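Death on curing protein (Enterobacteria phage P1, PDB 3DD7) acts as the toxin of the prophage P1 Phd-Doc pair, probably arresting translation as a Fic-fold enzyme, and is inhibited when the antitoxin Phd completes its fold. Local coordinates at residues A71-A76 with D99-A104; E33-R38 with L59-R64; P6-A11 with L84-V89. The protein carries 2 engineered substitutions. One frame throughout, in Å; residues are numbered along the deposited sequence. Where two conformers were deposited one is given.

Contact 1 of 3, residues A71-A76 with D99-A104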
# COMPACT_ATOMS: atom_id res chain seq x y z
N ALA A 71 -5.81 -6.41 -8.16
CA ALA A 71 -4.76 -5.43 -7.89
C ALA A 71 -4.73 -5.00 -6.42
O ALA A 71 -4.37 -3.86 -6.10
CB ALA A 71 -4.89 -4.23 -8.83
N ASN A 72 -5.12 -5.90 -5.52
CA ASN A 72 -4.97 -5.63 -4.09
C ASN A 72 -3.52 -5.49 -3.69
O ASN A 72 -3.17 -4.60 -2.90
CB ASN A 72 -5.65 -6.72 -3.26
CG ASN A 72 -7.13 -6.72 -3.42
OD1 ASN A 72 -7.81 -5.80 -2.99
ND2 ASN A 72 -7.67 -7.78 -4.02
N LYS A 73 -2.67 -6.38 -4.19
CA LYS A 73 -1.25 -6.30 -3.84
C LYS A 73 -0.61 -5.03 -4.41
O LYS A 73 0.12 -4.33 -3.70
CB LYS A 73 -0.48 -7.55 -4.26
CG LYS A 73 -0.91 -8.82 -3.51
CD LYS A 73 -0.15 -10.04 -4.00
CE LYS A 73 -0.50 -10.43 -5.45
NZ LYS A 73 -1.78 -11.18 -5.48
N ARG A 74 -0.90 -4.73 -5.67
CA ARG A 74 -0.39 -3.48 -6.26
C ARG A 74 -0.83 -2.27 -5.45
O ARG A 74 -0.02 -1.38 -5.16
CB ARG A 74 -0.79 -3.35 -7.73
CG ARG A 74 0.13 -4.11 -8.66
CD ARG A 74 -0.41 -3.99 -10.09
NE ARG A 74 -1.45 -4.98 -10.38
CZ ARG A 74 -2.42 -4.83 -11.29
NH1 ARG A 74 -2.57 -3.68 -11.94
NH2 ARG A 74 -3.27 -5.82 -11.52
N THR A 75 -2.10 -2.26 -5.05
CA THR A 75 -2.65 -1.10 -4.36
C THR A 75 -2.01 -1.03 -2.99
O THR A 75 -1.67 0.05 -2.53
CB THR A 75 -4.19 -1.16 -4.31
OG1 THR A 75 -4.70 -1.22 -5.66
CG2 THR A 75 -4.76 0.05 -3.55
N ALA A 76 -1.79 -2.19 -2.37
CA ALA A 76 -1.17 -2.28 -1.05
C ALA A 76 0.22 -1.62 -1.11
O ALA A 76 0.51 -0.70 -0.36
CB ALA A 76 -1.05 -3.72 -0.62
N ASP A 99 8.06 -9.67 -3.85
CA ASP A 99 8.01 -10.82 -2.93
C ASP A 99 7.58 -10.38 -1.53
O ASP A 99 6.90 -11.13 -0.82
CB ASP A 99 9.36 -11.55 -2.83
CG ASP A 99 9.80 -12.18 -4.15
OD1 ASP A 99 8.94 -12.55 -4.98
OD2 ASP A 99 11.03 -12.32 -4.34
N LEU A 100 7.97 -9.15 -1.14
CA LEU A 100 7.60 -8.59 0.16
C LEU A 100 6.08 -8.48 0.24
O LEU A 100 5.46 -8.90 1.23
CB LEU A 100 8.24 -7.20 0.38
CG LEU A 100 7.93 -6.47 1.70
CD1 LEU A 100 8.46 -7.28 2.90
CD2 LEU A 100 8.49 -5.02 1.69
N THR A 101 5.50 -7.96 -0.83
CA THR A 101 4.09 -7.67 -0.86
C THR A 101 3.30 -8.96 -0.89
O THR A 101 2.31 -9.09 -0.18
CB THR A 101 3.76 -6.74 -2.03
OG1 THR A 101 4.59 -5.57 -1.92
CG2 THR A 101 2.28 -6.31 -2.03
N VAL A 102 3.75 -9.93 -1.70
CA VAL A 102 3.12 -11.26 -1.74
C VAL A 102 3.17 -11.90 -0.34
O VAL A 102 2.16 -12.42 0.16
CB VAL A 102 3.78 -12.18 -2.80
CG1 VAL A 102 3.23 -13.61 -2.75
CG2 VAL A 102 3.61 -11.59 -4.19
N GLY A 103 4.33 -11.85 0.30
CA GLY A 103 4.47 -12.42 1.64
C GLY A 103 3.54 -11.78 2.66
O GLY A 103 2.99 -12.47 3.53
N ALA A 104 3.37 -10.47 2.55
CA ALA A 104 2.44 -9.74 3.41
C ALA A 104 1.01 -10.22 3.14
O ALA A 104 0.22 -10.44 4.06
CB ALA A 104 2.56 -8.25 3.15

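Contact 2 of 3, residues E33-R38 with L59-R64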
# COMPACT_ATOMS: atom_id res chain seq x y z
N GLU A 33 -13.37 1.72 3.53
CA GLU A 33 -13.58 2.57 4.69
C GLU A 33 -13.32 1.83 6.00
O GLU A 33 -12.72 2.38 6.92
CB GLU A 33 -15.00 3.10 4.67
CG GLU A 33 -15.31 4.04 5.79
CD GLU A 33 -16.60 4.78 5.54
OE1 GLU A 33 -17.63 4.12 5.30
OE2 GLU A 33 -16.58 6.03 5.59
N ALA A 34 -13.82 0.59 6.10
CA ALA A 34 -13.65 -0.21 7.31
C ALA A 34 -12.16 -0.45 7.57
O ALA A 34 -11.66 -0.18 8.67
CB ALA A 34 -14.39 -1.55 7.18
N ILE A 35 -11.45 -0.91 6.55
CA ILE A 35 -10.06 -1.29 6.73
C ILE A 35 -9.16 -0.09 7.00
O ILE A 35 -8.39 -0.10 7.96
CB ILE A 35 -9.55 -2.14 5.55
CG1 ILE A 35 -10.23 -3.50 5.62
CG2 ILE A 35 -8.01 -2.24 5.59
CD1 ILE A 35 -9.96 -4.42 4.45
N ILE A 36 -9.28 0.94 6.17
CA ILE A 36 -8.43 2.12 6.31
C ILE A 36 -8.76 2.91 7.58
O ILE A 36 -7.85 3.42 8.24
CB ILE A 36 -8.42 2.99 5.03
CG1 ILE A 36 -8.09 2.13 3.80
CG2 ILE A 36 -7.43 4.16 5.16
CD1 ILE A 36 -6.86 1.24 3.94
N GLY A 37 -10.05 2.99 7.92
CA GLY A 37 -10.47 3.58 9.19
C GLY A 37 -9.82 2.85 10.36
O GLY A 37 -9.30 3.48 11.29
N ARG A 38 -9.82 1.52 10.30
CA ARG A 38 -9.14 0.68 11.30
C ARG A 38 -7.64 1.01 11.43
O ARG A 38 -7.11 1.09 12.55
CB ARG A 38 -9.32 -0.81 10.98
CG ARG A 38 -10.68 -1.40 11.38
N LEU A 59 0.29 -1.29 4.11
CA LEU A 59 0.63 -2.34 3.18
C LEU A 59 -0.06 -3.66 3.57
O LEU A 59 -0.77 -4.26 2.75
CB LEU A 59 2.15 -2.52 3.08
CG LEU A 59 2.66 -3.34 1.89
CD1 LEU A 59 4.12 -3.00 1.52
CD2 LEU A 59 2.50 -4.86 2.15
N VAL A 60 0.13 -4.11 4.81
CA VAL A 60 -0.45 -5.38 5.24
C VAL A 60 -1.99 -5.33 5.20
O VAL A 60 -2.65 -6.27 4.73
CB VAL A 60 0.07 -5.84 6.62
CG1 VAL A 60 -0.61 -7.15 7.09
CG2 VAL A 60 1.58 -6.04 6.60
N ALA A 61 -2.56 -4.23 5.69
CA ALA A 61 -4.03 -4.13 5.79
C ALA A 61 -4.71 -4.26 4.42
O ALA A 61 -5.73 -4.96 4.27
CB ALA A 61 -4.45 -2.85 6.51
N THR A 62 -4.14 -3.61 3.41
CA THR A 62 -4.69 -3.67 2.06
C THR A 62 -4.36 -5.00 1.39
O THR A 62 -5.22 -5.62 0.74
CB THR A 62 -4.25 -2.46 1.23
OG1 THR A 62 -4.81 -1.29 1.85
CG2 THR A 62 -4.77 -2.54 -0.20
N ALA A 63 -3.13 -5.46 1.57
CA ALA A 63 -2.70 -6.71 0.95
C ALA A 63 -3.56 -7.90 1.39
O ALA A 63 -3.84 -8.79 0.59
CB ALA A 63 -1.21 -6.95 1.20
N ARG A 64 -4.00 -7.89 2.65
CA ARG A 64 -4.81 -8.98 3.21
C ARG A 64 -6.31 -8.73 3.18
O ARG A 64 -7.10 -9.64 3.46
CB ARG A 64 -4.41 -9.23 4.66
CG ARG A 64 -3.02 -9.71 4.80
CD ARG A 64 -2.72 -10.18 6.20
NE ARG A 64 -1.28 -10.32 6.24
CZ ARG A 64 -0.54 -10.52 7.32
NH1 ARG A 64 -1.09 -10.61 8.53
NH2 ARG A 64 0.78 -10.61 7.15

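Contact 3 of 3, residues P6-A11 with L84-V89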
# COMPACT_ATOMS: atom_id res chain seq x y z
N PRO A 6 -9.82 6.47 2.43
CA PRO A 6 -10.40 5.34 1.70
C PRO A 6 -10.65 5.67 0.24
O PRO A 6 -10.43 4.83 -0.62
CB PRO A 6 -11.74 5.11 2.41
CG PRO A 6 -11.56 5.69 3.75
CD PRO A 6 -10.67 6.87 3.56
N GLU A 7 -11.12 6.88 -0.03
CA GLU A 7 -11.47 7.27 -1.40
C GLU A 7 -10.18 7.45 -2.21
O GLU A 7 -10.11 7.11 -3.39
CB GLU A 7 -12.35 8.52 -1.40
CG GLU A 7 -11.73 9.69 -0.70
N GLU A 8 -9.13 7.92 -1.55
CA GLU A 8 -7.83 8.01 -2.20
C GLU A 8 -7.29 6.62 -2.51
O GLU A 8 -6.70 6.41 -3.56
CB GLU A 8 -6.83 8.77 -1.35
CG GLU A 8 -5.55 9.08 -2.07
CD GLU A 8 -4.79 10.23 -1.44
OE1 GLU A 8 -4.67 10.27 -0.20
OE2 GLU A 8 -4.34 11.11 -2.20
N LEU A 9 -7.48 5.68 -1.59
CA LEU A 9 -7.03 4.31 -1.82
C LEU A 9 -7.73 3.74 -3.04
O LEU A 9 -7.12 3.14 -3.93
CB LEU A 9 -7.34 3.43 -0.62
CG LEU A 9 -6.76 2.03 -0.74
CD1 LEU A 9 -5.28 2.08 -0.35
CD2 LEU A 9 -7.53 1.05 0.13
N ILE A 10 -9.04 3.94 -3.08
CA ILE A 10 -9.84 3.50 -4.22
C ILE A 10 -9.37 4.14 -5.55
O ILE A 10 -9.21 3.45 -6.56
CB ILE A 10 -11.34 3.76 -3.95
CG1 ILE A 10 -11.78 3.03 -2.66
CG2 ILE A 10 -12.19 3.34 -5.15
CD1 ILE A 10 -13.21 3.36 -2.20
N ALA A 11 -9.17 5.46 -5.55
CA ALA A 11 -8.74 6.15 -6.77
C ALA A 11 -7.37 5.63 -7.23
O ALA A 11 -7.12 5.46 -8.43
CB ALA A 11 -8.70 7.65 -6.55
N LEU A 84 4.68 6.90 2.51
CA LEU A 84 6.06 7.32 2.84
C LEU A 84 6.44 8.62 2.11
O LEU A 84 6.97 9.54 2.74
CB LEU A 84 7.07 6.22 2.55
CG LEU A 84 7.06 4.98 3.45
CD1 LEU A 84 8.06 3.97 2.86
CD2 LEU A 84 7.33 5.26 4.96
N ARG A 85 6.18 8.68 0.81
CA ARG A 85 6.48 9.87 0.01
C ARG A 85 5.80 11.16 0.52
O ARG A 85 6.43 12.23 0.59
CB ARG A 85 6.16 9.62 -1.47
CG ARG A 85 6.61 10.74 -2.40
CD ARG A 85 6.16 10.46 -3.81
NE ARG A 85 4.77 10.87 -4.00
CZ ARG A 85 4.11 10.81 -5.16
NH1 ARG A 85 4.68 10.35 -6.26
NH2 ARG A 85 2.85 11.22 -5.21
N ARG A 86 4.53 11.06 0.90
CA ARG A 86 3.82 12.24 1.42
C ARG A 86 4.41 12.73 2.72
O ARG A 86 4.32 13.91 3.06
CB ARG A 86 2.37 11.91 1.70
CG ARG A 86 1.62 11.43 0.55
CD ARG A 86 0.21 11.83 0.80
NE ARG A 86 -0.44 11.97 -0.48
CZ ARG A 86 -1.74 11.87 -0.64
NH1 ARG A 86 -2.52 11.65 0.41
NH2 ARG A 86 -2.24 12.00 -1.86
N ASN A 87 4.98 11.79 3.48
CA ASN A 87 5.57 12.13 4.77
C ASN A 87 7.06 12.44 4.69
O ASN A 87 7.76 12.43 5.70
CB ASN A 87 5.22 11.07 5.80
CG ASN A 87 3.76 11.15 6.21
OD1 ASN A 87 3.37 12.03 6.98
ND2 ASN A 87 2.92 10.27 5.64
N GLY A 88 7.53 12.71 3.48
CA GLY A 88 8.89 13.21 3.25
C GLY A 88 9.95 12.13 3.14
O GLY A 88 11.14 12.44 3.17
N VAL A 89 9.54 10.87 3.02
CA VAL A 89 10.50 9.80 2.77
C VAL A 89 10.61 9.54 1.27
O VAL A 89 9.62 9.17 0.62
CB VAL A 89 10.12 8.49 3.51
CG1 VAL A 89 11.10 7.34 3.14
CG2 VAL A 89 10.06 8.71 5.02

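Contact 1 of 3, residues A71-A76 with D99-A104
Lys-73 and Ala-76, in the first turn and a half of helix 72-86, face Thr-101 and Val-102 of helix 97-105 across a small contact made mostly by carbon atoms, with one methyl set against a backbone carbonyl. The segment 71-76 begins in the tail of the Fic signature sequence, which runs into this helix. Ala-71 is the N-cap, with a positive phi of 62° that a non-glycine residue adopts at some cost. Its carbonyl is gripped twice: Thr-75 OG1 donates to Ala-71 O at 2.7 Å and Thr-75 N at 3.0 Å, from opposite faces of the carbonyl plane, tying down the first turn. Asn-72 then points ND2 back to the carbonyl of Phe-68, pinning the approach to the helix. Lys-73 carries the contact with its aliphatic part. Its CB lies 3.8 Å from Thr-101 CG2, and its CD reaches 4.1 Å from Val-102 CG2, after which bends at chi3 and chi4 lead the chain on to the ammonium. Thr-101 CG2 also sits 3.4 Å from Lys-73 O. Threonine suits this place because chi1 (-55°) divides its branches: the methyl turns to Lys-73, while OG1 bonds to the carbonyl of Leu-97 in its own helix. Arg-74 turns away, one guanidinium face lying over Ala-71 CB at 3.5 Å and NH1 bonding to Asn-16 and Gly-21. Ala-76 closes the segment, its CB 4.4 Å from Thr-101 CG2, small enough to face two helices at once. The short axes pass 9.8 Å apart at 114°. Helix 6-20 packs on Thr-75, helix 51-65 on Ala-76 and Ala-104, helix 111-122 on Leu-100, and apolar side chains of the bound peptide pack on Lys-73, Arg-74 and Thr-101.

Contact 2 of 3, residues E33-R38 with L59-R64
Ile-35 and Ala-61 form the close point between two helices consecutive in the chain, 31-45 and 51-65, of the all-helical Fic/Doc fold. The Ile-35 CA and Ala-61 CA atoms are only 6.7 Å apart, an approach that the short alanine side chain permits. Into this gap Ile-35 puts one branch alone: with chi1 at -70°, CG2 lies anti to the backbone N and meets Ala-61 CB at 3.7 Å. The same Ile-35 methyl, CG2, is 3.8 Å from Ala-61 O, so it rests against backbone as well as side chain, while the CG1 branch heads off beside its own backbone N. A beta-branched residue serves well here, because one methyl can meet Ala-61 while the branching at CB, already restricted in a helix, leaves little freedom to lose.

This close pair borders solvent, both residues being partly exposed, whereas the longer approach of Ile-36 to Thr-62, one residue further along each helix, lies on the buried side under Leu-9 of helix 6-20, which touches both. Ile-36 CD1 approaches Thr-62 OG1 at 3.9 Å, a plain packing distance that depends on which of two conformers of Ile-36 is taken and is therefore less certain. Thr-62 brings a hydroxyl into apolar company, and that OG1 makes a weak hydrogen bond to the carbonyl of Tyr-58, one turn earlier; Thr-62 also touches Ala-76 of helix 72-86.

Arg-64 points its end away from helix 31-45 and gives NE to the carbonyl of Ala-104, while Val-60 CG1 stands over the centre of one guanidinium face, 3.3 Å above the plane.

Contact 3 of 3, residues P6-A11 with L84-V89
An interhelical salt bridge between Glu-8 and Arg-86 joins the start of helix 6-20 to the Schellman-capped end of helix 72-86 on the protein surface. Long side chains are needed, since the closest CA atoms across the contact, those of Glu-8 and Arg-86, are 12.9 Å apart. The two come from opposite directions: Glu-8 holds CG anti to its nitrogen (chi1 -171°), and Arg-86 is extended from CG to NE. Carboxylate and guanidinium planes differ by 53°, so the groups do not lie flat together as in an ideal bidentate pair. The separation of Glu-8 OE2 and Arg-86 NH2 is too short in the model to be trusted, which makes the exact geometry of the pair less sure. The preceding residue, Arg-85, hydrogen-bonds to the bound peptide, which also packs on Glu-8. Gly-88, whose positive phi suits glycine, closes the helix: Val-89 N bonds to Leu-84 O at 2.9 Å and Gly-88 N to Arg-85 O at 3.1 Å. The hydrogen bond of the salt bridge runs from Arg-86 NH1 to Glu-8 OE1, 2.6 Å long but bent (136° at the hydrogen), on the syn side of the carboxylate oxygen but tilted out of both planes.

How the contacts relate
Helix 72-86 serves contact 1 at its start and contact 3 at its end, on opposite sides of the chain's centre and with contact centres about 16 Å apart. Contact 2 lies about 12 Å from contact 1 and 13 Å from contact 3, centre to centre. Leu-9 of helix 6-20 connects all three: its CD1 is 3.8 Å from Thr-75 CG2, and its CD2 is 3.9 Å from Ile-36 CG1. Contacts 1 and 2 also abut directly, Ala-76 CB lying 3.4 Å from Leu-59 O. The bound Phd peptide reaches residues of contacts 1 and 3, consistent with inhibition by fold complementation alongside the helix into which the Fic signature runs.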